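Local coordinates for protein putative D-tyrosyl-tRNA(Tyr) deacylase 2 (Leishmania major, PDB 1TC5) that probably hydrolyses D-tyrosyl-tRNA(Tyr) to D-tyrosine and free tRNA, working as a homodimeric and highly divergent member of the DTD deacylase family, at residues G21-N26 against L95-A100; M14-D19 against M39-F44; V121-Y126 against G172-R177; C89-I94 against I163-R168; I70-S75 against G186-M191. All blocks are in the same frame, centred on the assembly; numbering follows the deposited sequence.

Contact 1. Residues G21-N26 against L95-A100; sequences GHLLVN and LIVPQA
Leu23 reaches across from one strand and sets its CD2 methyl between Leu95 and Val97 of another. The closest pair is Leu23 CD2 to Leu95 CD1 at 3.8 Å; Val97 CG2 lies slightly farther from Leu23 CD2, at 4.2 Å, and the carbonyl oxygen of Ile96 sits beside the same methyl. Leu23 holds its CG opposite the backbone nitrogen (chi1 -178°), a torsion that places CD2 against Leu95 and Val97. At the other end Gly21 lets the chains come near: its CA is 4.3 Å from Leu95 CD2. The contact is mainly apolar packing between two sheets, with the short strand axes 9.0 Å apart at their closest and running 37° from parallel. Backbone bonds to Val32 and Ala34 on one side and to Gly179 and Arg181 on the other keep strand 20-24 central in its three-stranded sheet. Strand 93-98 pairs with strand 37-45 in the larger sheet, and its Ile96 turns instead to Tyr126 and Cys130 of helix 119-136.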
# COMPACT_ATOMS: atom_id res chain seq x y z
N GLY A 21 -1.93 -10.86 -7.42
CA GLY A 21 -0.65 -10.17 -7.45
C GLY A 21 0.39 -10.80 -8.35
O GLY A 21 0.42 -12.02 -8.53
N HIS A 22 1.23 -9.94 -8.92
CA HIS A 22 2.44 -10.29 -9.67
C HIS A 22 3.62 -9.50 -9.10
O HIS A 22 3.59 -8.27 -9.05
CB HIS A 22 2.32 -9.97 -11.17
CG HIS A 22 1.01 -10.38 -11.76
ND1 HIS A 22 0.74 -11.67 -12.15
CD2 HIS A 22 -0.11 -9.66 -12.02
CE1 HIS A 22 -0.50 -11.73 -12.62
NE2 HIS A 22 -1.03 -10.53 -12.55
N LEU A 23 4.66 -10.21 -8.68
CA LEU A 23 5.83 -9.59 -8.08
C LEU A 23 7.09 -9.97 -8.88
O LEU A 23 7.38 -11.12 -9.09
CB LEU A 23 5.95 -9.99 -6.59
CG LEU A 23 7.12 -9.37 -5.80
CD1 LEU A 23 6.99 -7.89 -5.74
CD2 LEU A 23 7.21 -9.96 -4.39
N LEU A 24 7.84 -8.95 -9.29
CA LEU A 24 9.08 -9.11 -10.01
C LEU A 24 10.18 -9.57 -9.06
O LEU A 24 10.44 -8.94 -8.03
CB LEU A 24 9.46 -7.77 -10.64
CG LEU A 24 10.67 -7.72 -11.56
CD1 LEU A 24 10.35 -8.35 -12.92
CD2 LEU A 24 11.10 -6.29 -11.72
N VAL A 25 10.84 -10.67 -9.43
CA VAL A 25 11.82 -11.31 -8.54
C VAL A 25 13.28 -11.28 -9.04
O VAL A 25 14.17 -11.56 -8.25
CB VAL A 25 11.44 -12.76 -8.22
CG1 VAL A 25 10.14 -12.78 -7.40
CG2 VAL A 25 11.32 -13.60 -9.49
N ASN A 26 13.52 -10.95 -10.31
CA ASN A 26 14.89 -10.92 -10.85
C ASN A 26 15.37 -9.54 -11.37
O ASN A 26 16.35 -9.44 -12.10
CB ASN A 26 15.09 -12.00 -11.93
CG ASN A 26 14.34 -11.70 -13.22
OD1 ASN A 26 13.56 -10.78 -13.28
ND2 ASN A 26 14.58 -12.50 -14.26
N LEU A 95 1.41 -12.72 -0.05
CA LEU A 95 2.46 -12.13 -0.86
C LEU A 95 3.19 -11.11 -0.00
O LEU A 95 2.58 -10.16 0.42
CB LEU A 95 1.84 -11.42 -2.07
CG LEU A 95 2.82 -10.71 -3.00
CD1 LEU A 95 3.87 -11.66 -3.52
CD2 LEU A 95 2.08 -10.05 -4.17
N ILE A 96 4.48 -11.34 0.23
CA ILE A 96 5.29 -10.55 1.16
C ILE A 96 6.27 -9.75 0.33
O ILE A 96 7.00 -10.32 -0.50
CB ILE A 96 6.08 -11.48 2.14
CG1 ILE A 96 5.13 -12.39 2.91
CG2 ILE A 96 6.89 -10.66 3.11
CD1 ILE A 96 5.80 -13.57 3.58
N VAL A 97 6.27 -8.44 0.55
CA VAL A 97 7.18 -7.54 -0.11
C VAL A 97 8.00 -6.75 0.92
O VAL A 97 7.43 -6.05 1.77
CB VAL A 97 6.39 -6.56 -0.98
CG1 VAL A 97 7.31 -5.77 -1.88
CG2 VAL A 97 5.33 -7.32 -1.79
N PRO A 98 9.33 -6.82 0.83
CA PRO A 98 10.17 -6.02 1.72
C PRO A 98 10.04 -4.56 1.30
O PRO A 98 10.22 -4.24 0.12
CB PRO A 98 11.58 -6.56 1.48
CG PRO A 98 11.56 -7.15 0.09
CD PRO A 98 10.14 -7.58 -0.15
N GLN A 99 9.68 -3.70 2.26
CA GLN A 99 9.51 -2.27 2.02
C GLN A 99 10.07 -1.51 3.21
O GLN A 99 9.31 -0.99 4.01
CB GLN A 99 8.03 -1.95 1.82
CG GLN A 99 7.47 -2.49 0.52
CD GLN A 99 7.88 -1.63 -0.66
OE1 GLN A 99 7.27 -0.57 -0.87
NE2 GLN A 99 8.92 -2.05 -1.40
N ALA A 100 11.39 -1.44 3.28
CA ALA A 100 12.11 -0.86 4.40
C ALA A 100 11.80 0.64 4.52
O ALA A 100 11.86 1.20 5.61
CB ALA A 100 13.61 -1.09 4.22

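Contact 2. Residues M14-D19 against M39-F44; sequences MLQAMD and MVYIAF
Gln16 and Met39 stand side by side on one face of a sheet. Met39 runs out extended and folds at its last torsion (72°), which lays CE against the Gln16 amide, 3.2 Å from NE2. That amide stands nearly perpendicular, at 85°, to the Tyr41 ring, and its OE1 is hydrogen-bonded to Tyr41 OH of the second subunit; the Tyr41 hydroxyl makes the reciprocal bond to Gln16 of that subunit. Met14 and Tyr41 are the next pair on that face. In the conformer described, one of two modelled, Met14 is extended in its first two torsions and bends only at chi3 (115°), bringing CE to 3.5 Å from Tyr41 CE2; its oblique Met-aromatic contact, SD 5.1 Å from the ring centroid, is therefore tentative. Leu15 and Val40 occupy the other face, with CD2 of the leucine 3.9 Å from CG2 of the valine. Beneath the side chains, Met14 with Tyr41 and Gln16 with Met39 form hydrogen-bonded pairs, each closed by two backbone bonds, such as Tyr41 N to Met14 O at 2.9 Å; Leu15 with Val40 is the non-hydrogen-bonded pair between them. This is a regular antiparallel ladder at the middle of a five-stranded mixed sheet, and the face with Met14, Gln16 and Tyr41 meets its counterpart in the homodimer.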
# COMPACT_ATOMS: atom_id res chain seq x y z
N MET A 14 2.30 -3.13 6.46
CA MET A 14 1.12 -2.62 5.78
C MET A 14 0.46 -3.82 5.08
O MET A 14 1.11 -4.54 4.33
CB MET A 14 1.49 -1.53 4.76
CG MET A 14 0.30 -0.93 4.02
SD MET A 14 0.71 0.37 2.81
CE MET A 14 0.23 -0.43 1.28
N LEU A 15 -0.82 -4.03 5.35
CA LEU A 15 -1.55 -5.22 4.92
C LEU A 15 -2.70 -4.79 4.06
O LEU A 15 -3.50 -3.94 4.48
CB LEU A 15 -2.10 -5.99 6.13
CG LEU A 15 -1.14 -6.23 7.30
CD1 LEU A 15 -1.91 -6.73 8.55
CD2 LEU A 15 -0.04 -7.18 6.92
N GLN A 16 -2.80 -5.37 2.86
CA GLN A 16 -3.86 -5.05 1.90
C GLN A 16 -4.56 -6.32 1.44
O GLN A 16 -3.92 -7.39 1.28
CB GLN A 16 -3.29 -4.37 0.64
CG GLN A 16 -2.65 -3.01 0.84
CD GLN A 16 -2.14 -2.41 -0.46
OE1 GLN A 16 -2.93 -1.92 -1.27
NE2 GLN A 16 -0.81 -2.41 -0.65
N ALA A 17 -5.88 -6.21 1.28
CA ALA A 17 -6.71 -7.27 0.69
C ALA A 17 -6.33 -7.46 -0.78
O ALA A 17 -6.53 -6.55 -1.60
CB ALA A 17 -8.18 -6.93 0.80
N MET A 18 -5.76 -8.63 -1.07
CA MET A 18 -5.31 -9.00 -2.41
C MET A 18 -6.34 -9.88 -3.10
O MET A 18 -6.88 -10.82 -2.49
CB MET A 18 -3.99 -9.77 -2.31
CG MET A 18 -3.39 -10.21 -3.66
SD MET A 18 -1.65 -10.66 -3.49
CE MET A 18 -1.78 -12.09 -2.35
N ASP A 19 -6.61 -9.60 -4.37
CA ASP A 19 -7.31 -10.54 -5.24
C ASP A 19 -6.32 -11.28 -6.14
O ASP A 19 -6.34 -12.52 -6.22
CB ASP A 19 -8.33 -9.85 -6.13
CG ASP A 19 -9.22 -10.83 -6.84
OD1 ASP A 19 -9.96 -11.52 -6.12
OD2 ASP A 19 -9.23 -11.03 -8.08
N MET A 39 -1.59 -9.12 0.77
CA MET A 39 -0.28 -8.57 0.42
C MET A 39 0.29 -7.80 1.61
O MET A 39 -0.34 -6.86 2.13
CB MET A 39 -0.34 -7.67 -0.80
CG MET A 39 1.04 -7.16 -1.25
SD MET A 39 1.11 -6.39 -2.84
CE MET A 39 0.25 -4.85 -2.42
N VAL A 40 1.49 -8.21 2.02
CA VAL A 40 2.16 -7.71 3.21
C VAL A 40 3.38 -6.93 2.76
O VAL A 40 4.23 -7.50 2.08
CB VAL A 40 2.64 -8.90 4.08
CG1 VAL A 40 3.39 -8.44 5.32
CG2 VAL A 40 1.47 -9.81 4.48
N TYR A 41 3.45 -5.65 3.11
CA TYR A 41 4.68 -4.86 3.05
C TYR A 41 5.34 -4.84 4.44
O TYR A 41 4.68 -4.55 5.42
CB TYR A 41 4.38 -3.42 2.64
CG TYR A 41 3.87 -3.14 1.23
CD1 TYR A 41 3.76 -4.12 0.28
CD2 TYR A 41 3.50 -1.84 0.87
CE1 TYR A 41 3.28 -3.83 -1.01
CE2 TYR A 41 3.04 -1.54 -0.40
CZ TYR A 41 2.93 -2.54 -1.35
OH TYR A 41 2.46 -2.26 -2.62
N ILE A 42 6.64 -5.10 4.53
CA ILE A 42 7.29 -5.22 5.82
C ILE A 42 8.60 -4.43 5.94
O ILE A 42 9.44 -4.42 5.04
CB ILE A 42 7.50 -6.75 6.14
CG1 ILE A 42 8.02 -6.96 7.56
CG2 ILE A 42 8.39 -7.44 5.10
CD1 ILE A 42 7.76 -8.40 8.04
N ALA A 43 8.78 -3.83 7.10
CA ALA A 43 9.98 -3.09 7.44
C ALA A 43 10.32 -3.42 8.88
O ALA A 43 9.43 -3.61 9.70
CB ALA A 43 9.75 -1.62 7.34
N PHE A 44 11.62 -3.46 9.14
CA PHE A 44 12.17 -3.75 10.44
C PHE A 44 12.89 -2.50 10.91
O PHE A 44 13.86 -2.07 10.31
CB PHE A 44 13.12 -4.98 10.39
CG PHE A 44 12.45 -6.22 9.88
CD1 PHE A 44 11.64 -6.97 10.71
CD2 PHE A 44 12.62 -6.64 8.58
CE1 PHE A 44 11.00 -8.11 10.25
CE2 PHE A 44 11.97 -7.78 8.12
CZ PHE A 44 11.16 -8.50 8.95

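Contact 3. Residues V121-Y126 against G172-R177; sequences VGAALY and GTFGNR
Phe174 presses one ring face against helix 119-136, with Ala123 CA 3.7 Å from the ring centroid and only 18° off its normal, a CH-pi contact. This is the tight part. The CB of Ala123 follows at 3.5 Å from Phe174 CE2, toward the rim of the ring, while Phe174 CZ reaches the peptide joining Gly122 to Ala123 and comes 3.5 Å from Ala123 N. The ring thus lies close to the helix backbone at these two residues. Tyr126, one turn on, slides past Phe174 in the opposite direction; CD2 of the tyrosine is 3.7 Å from CD1 of the phenylalanine, but the rings are oblique, their planes 33° apart. With CG opposite its backbone nitrogen, Tyr126 extends off the helix until its hydroxyl donates to Gly172 O over 2.8 Å, from a position tilted 28° out of the carbonyl plane. Phe174 sits within a type II turn from Thr173 to Asn176; past it the contact loosens and the chain leaves the helix through exposed Gly175, and Ala123 and Phe174 themselves remain partly exposed. Tyr126 is buried on Ile96 and Pro98 of the neighbouring strand. The chemistry is thus largely apolar, with a single hydroxyl-to-carbonyl bond across it, which gives the buried carbonyl of Gly172 a hydrogen-bond partner and probably helps to hold the loop to the helix.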
# COMPACT_ATOMS: atom_id res chain seq x y z
N VAL A 121 21.10 -7.16 8.94
CA VAL A 121 20.16 -7.45 10.00
C VAL A 121 18.76 -7.61 9.42
O VAL A 121 18.04 -8.53 9.78
CB VAL A 121 20.16 -6.29 11.06
CG1 VAL A 121 19.10 -6.54 12.13
CG2 VAL A 121 21.53 -6.16 11.70
N GLY A 122 18.39 -6.69 8.53
CA GLY A 122 17.10 -6.72 7.86
C GLY A 122 16.96 -7.92 6.93
O GLY A 122 15.89 -8.50 6.85
N ALA A 123 18.03 -8.27 6.23
CA ALA A 123 18.05 -9.45 5.38
C ALA A 123 17.77 -10.71 6.20
O ALA A 123 17.00 -11.58 5.78
CB ALA A 123 19.42 -9.57 4.66
N ALA A 124 18.41 -10.81 7.36
CA ALA A 124 18.27 -11.97 8.24
C ALA A 124 16.87 -12.07 8.83
O ALA A 124 16.28 -13.14 8.84
CB ALA A 124 19.29 -11.92 9.35
N LEU A 125 16.36 -10.94 9.32
CA LEU A 125 15.01 -10.90 9.90
C LEU A 125 13.97 -11.21 8.82
O LEU A 125 13.00 -11.93 9.08
CB LEU A 125 14.74 -9.55 10.56
CG LEU A 125 15.54 -9.22 11.84
CD1 LEU A 125 15.42 -7.75 12.19
CD2 LEU A 125 15.06 -10.06 13.00
N TYR A 126 14.18 -10.68 7.63
CA TYR A 126 13.22 -10.84 6.52
C TYR A 126 13.14 -12.30 6.10
O TYR A 126 12.06 -12.87 5.91
CB TYR A 126 13.65 -10.03 5.30
CG TYR A 126 12.79 -10.27 4.08
CD1 TYR A 126 11.47 -9.80 4.03
CD2 TYR A 126 13.27 -10.95 2.98
CE1 TYR A 126 10.66 -10.04 2.93
CE2 TYR A 126 12.47 -11.17 1.88
CZ TYR A 126 11.17 -10.72 1.85
OH TYR A 126 10.37 -10.93 0.73
N GLY A 172 9.20 -11.45 -1.98
CA GLY A 172 10.16 -10.74 -2.80
C GLY A 172 11.59 -11.13 -2.52
O GLY A 172 11.92 -11.67 -1.47
N THR A 173 12.43 -10.90 -3.51
CA THR A 173 13.87 -11.10 -3.38
C THR A 173 14.39 -9.89 -2.63
O THR A 173 14.21 -8.76 -3.10
CB THR A 173 14.48 -11.20 -4.79
OG1 THR A 173 13.88 -12.32 -5.48
CG2 THR A 173 15.98 -11.53 -4.76
N PHE A 174 14.97 -10.12 -1.45
CA PHE A 174 15.48 -9.04 -0.64
C PHE A 174 16.54 -8.24 -1.39
O PHE A 174 17.45 -8.82 -2.00
CB PHE A 174 16.12 -9.58 0.64
CG PHE A 174 16.37 -8.51 1.68
CD1 PHE A 174 15.30 -7.97 2.37
CD2 PHE A 174 17.64 -8.01 1.90
CE1 PHE A 174 15.50 -6.97 3.32
CE2 PHE A 174 17.85 -7.01 2.84
CZ PHE A 174 16.78 -6.49 3.55
N GLY A 175 16.44 -6.92 -1.32
CA GLY A 175 17.41 -6.02 -1.94
C GLY A 175 17.10 -5.75 -3.40
O GLY A 175 17.75 -4.91 -4.00
N ASN A 176 16.13 -6.46 -3.99
CA ASN A 176 15.73 -6.20 -5.38
C ASN A 176 14.70 -5.07 -5.47
O ASN A 176 14.11 -4.66 -4.48
CB ASN A 176 15.19 -7.47 -6.09
CG ASN A 176 16.29 -8.34 -6.68
OD1 ASN A 176 17.46 -8.23 -6.30
ND2 ASN A 176 15.92 -9.24 -7.61
N ARG A 177 14.52 -4.57 -6.68
CA ARG A 177 13.44 -3.64 -7.02
C ARG A 177 12.15 -4.45 -7.11
O ARG A 177 12.08 -5.42 -7.84
CB ARG A 177 13.74 -2.96 -8.35
CG ARG A 177 12.66 -2.01 -8.86
CD ARG A 177 13.13 -1.12 -10.02
NE ARG A 177 13.50 -1.92 -11.19
CZ ARG A 177 12.65 -2.57 -11.99
NH1 ARG A 177 11.33 -2.51 -11.81
NH2 ARG A 177 13.12 -3.28 -13.01

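Contact 4. Residues C89-I94 against I163-R168; sequences CPEMDI and IKYNSR
Asp93 and Arg168 meet through a salt bridge, and backbone N-H groups grip the aspartate as well. From CB, which passes 4.2 Å from Arg168 O, the side chain of Asp93 turns so that CG lies beside the backbone nitrogen (chi1 -75°), close to Arg168 CB. Its OD1 then accepts two backbone N-H groups from opposite faces of the carboxylate plane: Asn166 N at 2.7 Å, on the syn side, and Arg168 N at 3.0 Å, well above the plane, both bonds nearly straight. OD2 takes Arg168 NE at 2.7 Å, from above the carboxylate plane and at the guanidinium edge, the guanidinium being turned 78° from the carboxylate; a weak bond from NH2 joins it, and Gly35 N is a further donor to the same oxygen. So many donors would probably favour the charged carboxylate. These bonds hold the loop before strand 169-171 against the start of strand 93-98, and Ile94 N to Arg168 O begins the parallel pairing of the two in the five-stranded sheet. A water also bridges Met92 O and Arg168 O, donating to both. Ser167 N bonds Glu91 O and Ser167 OG donates to Pro90 O, at the type I turn of Cys89 to Met92. Tyr165 has its ring sandwiched: Met92 CE sits 3.7 Å from the centroid over one face, and Lys164 CG lies over the opposite one.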
# COMPACT_ATOMS: atom_id res chain seq x y z
N CYS A 89 -8.61 -19.35 7.39
CA CYS A 89 -8.72 -19.55 5.94
C CYS A 89 -7.34 -19.99 5.38
O CYS A 89 -6.66 -19.22 4.73
CB CYS A 89 -9.23 -18.27 5.28
SG CYS A 89 -10.80 -17.65 5.96
N PRO A 90 -6.96 -21.25 5.63
CA PRO A 90 -5.63 -21.77 5.26
C PRO A 90 -5.25 -21.70 3.79
O PRO A 90 -4.05 -21.78 3.52
CB PRO A 90 -5.69 -23.26 5.68
CG PRO A 90 -7.15 -23.57 5.97
CD PRO A 90 -7.81 -22.26 6.30
N GLU A 91 -6.22 -21.59 2.89
CA GLU A 91 -5.97 -21.61 1.45
C GLU A 91 -5.70 -20.25 0.82
O GLU A 91 -5.30 -20.19 -0.34
CB GLU A 91 -7.16 -22.23 0.74
CG GLU A 91 -7.31 -23.72 1.01
CD GLU A 91 -8.18 -24.40 -0.03
OE1 GLU A 91 -7.69 -24.62 -1.17
OE2 GLU A 91 -9.35 -24.71 0.28
N MET A 92 -5.92 -19.18 1.58
CA MET A 92 -5.59 -17.84 1.11
C MET A 92 -4.07 -17.75 0.87
O MET A 92 -3.28 -18.38 1.58
CB MET A 92 -6.04 -16.77 2.12
CG MET A 92 -7.56 -16.57 2.27
SD MET A 92 -8.45 -16.04 0.75
CE MET A 92 -9.10 -17.61 0.17
N ASP A 93 -3.70 -16.99 -0.14
CA ASP A 93 -2.31 -16.74 -0.50
C ASP A 93 -1.81 -15.54 0.29
O ASP A 93 -2.58 -14.68 0.68
CB ASP A 93 -2.20 -16.49 -2.02
CG ASP A 93 -2.33 -17.74 -2.84
OD1 ASP A 93 -2.61 -18.83 -2.30
OD2 ASP A 93 -2.16 -17.73 -4.08
N ILE A 94 -0.51 -15.52 0.53
CA ILE A 94 0.17 -14.38 1.16
C ILE A 94 1.33 -14.01 0.25
O ILE A 94 2.11 -14.88 -0.19
CB ILE A 94 0.64 -14.72 2.62
CG1 ILE A 94 -0.56 -15.13 3.48
CG2 ILE A 94 1.33 -13.51 3.26
CD1 ILE A 94 -0.16 -15.83 4.77
N ILE A 163 -6.00 -16.47 -11.58
CA ILE A 163 -5.64 -17.74 -10.93
C ILE A 163 -6.25 -17.82 -9.54
O ILE A 163 -6.43 -16.80 -8.83
CB ILE A 163 -4.10 -18.00 -10.80
CG1 ILE A 163 -3.40 -16.91 -9.99
CG2 ILE A 163 -3.47 -18.21 -12.18
CD1 ILE A 163 -1.98 -17.28 -9.64
N LYS A 164 -6.56 -19.06 -9.17
CA LYS A 164 -7.11 -19.38 -7.87
C LYS A 164 -5.98 -19.30 -6.86
O LYS A 164 -4.85 -19.54 -7.21
CB LYS A 164 -7.70 -20.79 -7.87
CG LYS A 164 -8.59 -21.10 -6.64
CD LYS A 164 -9.07 -22.55 -6.63
CE LYS A 164 -9.60 -22.94 -5.25
NZ LYS A 164 -10.38 -24.21 -5.25
N TYR A 165 -6.31 -18.90 -5.63
CA TYR A 165 -5.44 -19.05 -4.48
C TYR A 165 -5.07 -20.53 -4.31
O TYR A 165 -5.78 -21.42 -4.83
CB TYR A 165 -6.14 -18.52 -3.21
CG TYR A 165 -7.54 -19.11 -3.04
CD1 TYR A 165 -7.72 -20.36 -2.45
CD2 TYR A 165 -8.66 -18.43 -3.48
CE1 TYR A 165 -8.97 -20.92 -2.32
CE2 TYR A 165 -9.94 -18.98 -3.35
CZ TYR A 165 -10.07 -20.24 -2.78
OH TYR A 165 -11.31 -20.81 -2.63
N ASN A 166 -3.97 -20.81 -3.61
CA ASN A 166 -3.50 -22.19 -3.40
C ASN A 166 -2.52 -22.31 -2.22
O ASN A 166 -1.50 -22.97 -2.30
CB ASN A 166 -2.87 -22.76 -4.68
CG ASN A 166 -2.68 -24.28 -4.60
OD1 ASN A 166 -1.73 -24.83 -5.18
ND2 ASN A 166 -3.56 -24.94 -3.87
N SER A 167 -2.86 -21.66 -1.11
CA SER A 167 -2.08 -21.72 0.12
C SER A 167 -0.63 -21.28 -0.09
O SER A 167 0.28 -21.83 0.53
CB SER A 167 -2.15 -23.12 0.77
OG SER A 167 -3.47 -23.53 1.05
N ARG A 168 -0.42 -20.27 -0.93
CA ARG A 168 0.94 -19.83 -1.28
C ARG A 168 1.50 -18.86 -0.27
O ARG A 168 0.75 -18.15 0.40
CB ARG A 168 0.98 -19.22 -2.67
CG ARG A 168 0.67 -20.26 -3.72
CD ARG A 168 0.81 -19.80 -5.13
NE ARG A 168 -0.46 -19.26 -5.58
CZ ARG A 168 -1.31 -19.85 -6.40
NH1 ARG A 168 -1.06 -21.00 -7.03
NH2 ARG A 168 -2.45 -19.23 -6.62
O HOH W 1 -0.81 -18.89 2.40

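Contact 5. Residues I70-S75 against G186-M191; sequences IFTHFS and GPFTHM
The run into strand 190-193, outermost of the five-stranded sheet within this chain, is packed here by the loop that follows helix 55-67, and aromatic rings do most of the work. Ile70 lays its CG2 methyl over one face of the His190 imidazole, 3.5 Å from the ring centroid, in a CH-pi contact. The same methyl also lies over a face of the Phe71 ring, so the branch of Ile70 that stands opposite its backbone nitrogen fills the corner between the two rings. Those rings are almost perpendicular, at 88°, with the edge of His190 toward the face of Phe71 in an offset T-shaped arrangement. Phe71 also turns its own edge to a carbonyl, CE1 being 3.3 Å from Phe188 O near the ring plane. That oxygen receives a weak hydrogen bond from His190 ND1 at 2.8 Å, which may help to set the rotation of the imidazole. Phe188 slides past Phe71 the opposite way, its CD2 3.9 Å from Phe71 CD1, and brings CE2 to 3.4 Å from Ile70 O; its ring is covered on one face by His190 CE1. Thr189 OG1 and O bond Gln99 and Ser101 of the second subunit. Backbone bonds join Pro187 to Ala17 and His190 to Leu15, setting this segment beside strand 10-18, while Phe71 packs inward on Val38 of strand 37-45.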
# COMPACT_ATOMS: atom_id res chain seq x y z
N ILE A 70 -8.92 -9.67 10.36
CA ILE A 70 -8.73 -8.36 9.75
C ILE A 70 -9.64 -8.18 8.56
O ILE A 70 -10.43 -7.25 8.53
CB ILE A 70 -7.25 -8.19 9.31
CG1 ILE A 70 -6.32 -8.37 10.51
CG2 ILE A 70 -7.05 -6.80 8.68
CD1 ILE A 70 -4.86 -8.68 10.11
N PHE A 71 -9.53 -9.08 7.58
CA PHE A 71 -10.13 -8.91 6.25
C PHE A 71 -11.46 -9.65 6.04
O PHE A 71 -11.70 -10.72 6.61
CB PHE A 71 -9.13 -9.27 5.14
CG PHE A 71 -7.89 -8.41 5.15
CD1 PHE A 71 -7.94 -7.10 4.74
CD2 PHE A 71 -6.68 -8.91 5.63
CE1 PHE A 71 -6.80 -6.26 4.81
CE2 PHE A 71 -5.54 -8.11 5.68
CZ PHE A 71 -5.61 -6.77 5.28
N THR A 72 -12.29 -9.08 5.16
CA THR A 72 -13.67 -9.50 4.93
C THR A 72 -13.88 -10.11 3.54
O THR A 72 -15.00 -10.48 3.18
CB THR A 72 -14.63 -8.27 5.06
OG1 THR A 72 -14.19 -7.22 4.19
CG2 THR A 72 -14.56 -7.64 6.49
N HIS A 73 -12.81 -10.25 2.77
CA HIS A 73 -12.91 -10.67 1.37
C HIS A 73 -12.54 -12.14 1.09
O HIS A 73 -12.62 -12.60 -0.04
CB HIS A 73 -12.00 -9.75 0.59
CG HIS A 73 -10.55 -10.15 0.64
ND1 HIS A 73 -9.55 -9.27 0.96
CD2 HIS A 73 -9.93 -11.33 0.40
CE1 HIS A 73 -8.38 -9.88 0.88
NE2 HIS A 73 -8.58 -11.12 0.52
N PHE A 74 -12.11 -12.87 2.09
CA PHE A 74 -11.62 -14.25 1.88
C PHE A 74 -12.68 -15.24 1.41
O PHE A 74 -12.39 -16.17 0.63
CB PHE A 74 -10.99 -14.83 3.15
CG PHE A 74 -9.79 -14.08 3.66
CD1 PHE A 74 -9.01 -13.28 2.83
CD2 PHE A 74 -9.42 -14.21 4.99
CE1 PHE A 74 -7.92 -12.64 3.32
CE2 PHE A 74 -8.33 -13.56 5.47
CZ PHE A 74 -7.58 -12.78 4.66
N SER A 75 -13.91 -15.05 1.90
CA SER A 75 -14.99 -16.02 1.76
C SER A 75 -16.25 -15.42 1.12
O SER A 75 -17.28 -15.24 1.80
CB SER A 75 -15.34 -16.55 3.15
OG SER A 75 -14.19 -17.02 3.83
N GLY A 186 -10.80 -3.98 -2.97
CA GLY A 186 -10.90 -2.95 -1.92
C GLY A 186 -9.78 -3.28 -0.95
O GLY A 186 -9.91 -4.26 -0.22
N PRO A 187 -8.65 -2.58 -1.02
CA PRO A 187 -7.48 -2.94 -0.21
C PRO A 187 -7.72 -2.96 1.30
O PRO A 187 -7.05 -3.76 1.94
CB PRO A 187 -6.42 -1.88 -0.60
CG PRO A 187 -6.85 -1.37 -1.94
CD PRO A 187 -8.36 -1.46 -1.93
N PHE A 188 -8.62 -2.14 1.84
CA PHE A 188 -8.91 -2.15 3.29
C PHE A 188 -7.60 -2.15 4.09
O PHE A 188 -7.37 -2.97 4.99
CB PHE A 188 -9.76 -3.36 3.60
CG PHE A 188 -10.47 -3.34 4.93
CD1 PHE A 188 -10.83 -2.16 5.56
CD2 PHE A 188 -10.84 -4.56 5.52
CE1 PHE A 188 -11.51 -2.19 6.76
CE2 PHE A 188 -11.51 -4.60 6.69
CZ PHE A 188 -11.86 -3.40 7.32
N THR A 189 -6.74 -1.21 3.74
CA THR A 189 -5.37 -1.24 4.16
C THR A 189 -5.25 -1.07 5.67
O THR A 189 -5.85 -0.19 6.23
CB THR A 189 -4.56 -0.13 3.40
OG1 THR A 189 -4.74 -0.33 1.98
CG2 THR A 189 -3.07 -0.28 3.64
N HIS A 190 -4.50 -1.97 6.30
CA HIS A 190 -4.14 -1.81 7.70
C HIS A 190 -2.64 -1.55 7.82
O HIS A 190 -1.84 -1.94 6.94
CB HIS A 190 -4.56 -3.03 8.50
CG HIS A 190 -6.06 -3.18 8.66
ND1 HIS A 190 -6.88 -3.61 7.63
CD2 HIS A 190 -6.86 -2.98 9.73
CE1 HIS A 190 -8.13 -3.67 8.07
NE2 HIS A 190 -8.14 -3.29 9.34
N MET A 191 -2.28 -0.86 8.89
CA MET A 191 -0.91 -0.55 9.26
C MET A 191 -0.72 -0.90 10.72
O MET A 191 -1.33 -0.27 11.59
CB MET A 191 -0.65 0.94 9.04
CG MET A 191 0.84 1.35 8.98
SD MET A 191 1.78 1.22 10.52
CE MET A 191 1.23 2.72 11.39

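How the contacts relate
Contacts 1, 2, 4 and 5 reach the five-stranded mixed sheet, and contact 3 adjoins it through helix 119-136. Contact 2 lies near its middle, about 10 Å between centres from both contact 1 and contact 5. Contacts 1 and 4 share strand 93-98, with centres about 16 Å apart, whereas contacts 3 and 5 fall on opposite sides of the chain's centre, about 25 Å apart. Along the chain, contact 2 closes before contacts 3, 4 and 5 open, contacts 3 and 4 are nested within the loop closed by contact 5, and contact 1 alternates with 2, 4 and 5. Contacts 2 and 5 touch the second subunit, as do single residues of contacts 1 and 3; the sheet thus contributes to the dimer.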